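Local atomic coordinates of N-terminal acetyltransferase B complex subunit MDM20 (Candida albicans, PDB entry 5K04), a protein that probably serves as the non-catalytic auxiliary subunit of the NatB complex, which acetylates the N-termini of proteins using acetyl-coenzyme A. Residues A[731-734]-A[735-739]. Numbering follows the deposited sequence.
Sequences TKLE and IKSSI
Leu733 O takes two donors from Ser737, one turn further along helix 729-747: the backbone N at 2.9 Å and the side-chain OG at 3.1 Å. They reach the carbonyl from opposite faces of its plane. Ser737 OG gets there because it stands beside its own backbone N (chi1 -67°), folded back over the preceding turn, 4.2 Å from Leu733 CD1. The flanking rungs are ordinary i to i+4 helix bonds: Ile735 N to Thr731 O at 2.8 Å, Lys736 N to Lys732 O, and Ser738 N to Glu734 O. On the buried side, Thr731 and Ile735 run side by side, with Thr731 CG2 3.7 Å from Ile735 CD1. With CG2 of Thr731 anti to the backbone N, OG1 lies on the N side (chi1 -64°), where it hydrogen-bonds Lys399 NZ of helix 388-404; Glu734 OE2 makes a long, weak ion pair with the same NZ. Lys736 lays CG 3.1 Å from Lys732 O, while its NZ forms a salt bridge with Asp716, and its carbonyl accepts from His712 NE2. Lys732 NZ and Lys736 NZ stay 6.5 Å apart, and Asp716 probably offsets their mutual repulsion. The carbonyls of 731-734 are thus all met by donors one turn on, whereas the polar side-chain ends of Thr731 and Lys736 join this C-terminal helix to helices 388-404 and 707-717 of the all-helical subunit.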
loop_
_atom_site.group_PDB
_atom_site.type_symbol
_atom_site.label_atom_id
_atom_site.label_comp_id
_atom_site.label_asym_id
_atom_site.label_seq_id
_atom_site.Cartn_x
_atom_site.Cartn_y
_atom_site.Cartn_z
ATOM N N THR A 731 2.666 -31.864 12.913
ATOM C CA THR A 731 1.770 -30.909 12.264
ATOM C C THR A 731 0.309 -31.340 12.400
ATOM O O THR A 731 -0.569 -30.501 12.637
ATOM C CB THR A 731 2.149 -30.747 10.788
ATOM O OG1 THR A 731 3.462 -30.179 10.677
ATOM C CG2 THR A 731 1.158 -29.835 10.096
ATOM N N LYS A 732 0.034 -32.645 12.264
ATOM C CA LYS A 732 -1.324 -33.142 12.474
ATOM C C LYS A 732 -1.824 -32.780 13.859
ATOM O O LYS A 732 -2.974 -32.354 14.019
ATOM C CB LYS A 732 -1.384 -34.655 12.263
ATOM C CG LYS A 732 -1.732 -35.061 10.837
ATOM C CD LYS A 732 -1.502 -36.551 10.610
ATOM C CE LYS A 732 -2.127 -37.387 11.718
ATOM N NZ LYS A 732 -1.905 -38.862 11.511
ATOM N N LEU A 733 -0.961 -32.912 14.871
ATOM C CA LEU A 733 -1.379 -32.604 16.232
ATOM C C LEU A 733 -1.614 -31.110 16.414
ATOM O O LEU A 733 -2.603 -30.703 17.032
ATOM C CB LEU A 733 -0.337 -33.116 17.217
ATOM C CG LEU A 733 -0.794 -33.204 18.669
ATOM C CD1 LEU A 733 -2.276 -33.604 18.763
ATOM C CD2 LEU A 733 0.079 -34.199 19.406
ATOM N N GLU A 734 -0.713 -30.281 15.883
ATOM C CA GLU A 734 -0.871 -28.832 15.977
ATOM C C GLU A 734 -2.125 -28.364 15.231
ATOM O O GLU A 734 -2.861 -27.490 15.708
ATOM C CB GLU A 734 0.393 -28.154 15.433
ATOM C CG GLU A 734 0.247 -26.660 15.118
ATOM C CD GLU A 734 1.381 -26.115 14.246
ATOM O OE1 GLU A 734 2.393 -25.654 14.815
ATOM O OE2 GLU A 734 1.258 -26.162 12.992
ATOM N N ILE A 735 -2.402 -28.969 14.076
ATOM C CA ILE A 735 -3.565 -28.578 13.289
ATOM C C ILE A 735 -4.854 -29.028 13.968
ATOM O O ILE A 735 -5.840 -28.279 14.001
ATOM C CB ILE A 735 -3.428 -29.131 11.859
ATOM C CG1 ILE A 735 -2.358 -28.307 11.124
ATOM C CG2 ILE A 735 -4.772 -29.139 11.134
ATOM C CD1 ILE A 735 -2.255 -28.580 9.638
ATOM N N LYS A 736 -4.858 -30.243 14.548
ATOM C CA LYS A 736 -6.035 -30.711 15.272
ATOM C C LYS A 736 -6.297 -29.868 16.513
ATOM O O LYS A 736 -7.453 -29.533 16.804
ATOM C CB LYS A 736 -5.894 -32.188 15.653
ATOM C CG LYS A 736 -5.898 -33.131 14.444
ATOM C CD LYS A 736 -6.272 -34.549 14.796
ATOM C CE LYS A 736 -5.299 -35.206 15.744
ATOM N NZ LYS A 736 -5.804 -36.577 16.119
ATOM N N SER A 737 -5.242 -29.515 17.256
ATOM C CA SER A 737 -5.428 -28.678 18.439
ATOM C C SER A 737 -5.923 -27.286 18.060
ATOM O O SER A 737 -6.755 -26.700 18.764
ATOM C CB SER A 737 -4.120 -28.575 19.232
ATOM O OG SER A 737 -3.763 -29.822 19.799
ATOM N N SER A 738 -5.410 -26.739 16.954
ATOM C CA SER A 738 -5.810 -25.399 16.525
ATOM C C SER A 738 -7.260 -25.380 16.069
ATOM O O SER A 738 -8.000 -24.437 16.366
ATOM C CB SER A 738 -4.901 -24.904 15.395
ATOM O OG SER A 738 -5.384 -23.690 14.849
ATOM N N ILE A 739 -7.673 -26.397 15.311
ATOM C CA ILE A 739 -9.071 -26.498 14.905
ATOM C C ILE A 739 -9.960 -26.550 16.137
ATOM O O ILE A 739 -10.970 -25.845 16.228
ATOM C CB ILE A 739 -9.282 -27.727 14.000
ATOM C CG1 ILE A 739 -8.698 -27.471 12.612
ATOM C CG2 ILE A 739 -10.756 -28.099 13.916
ATOM C CD1 ILE A 739 -8.529 -28.747 11.808
#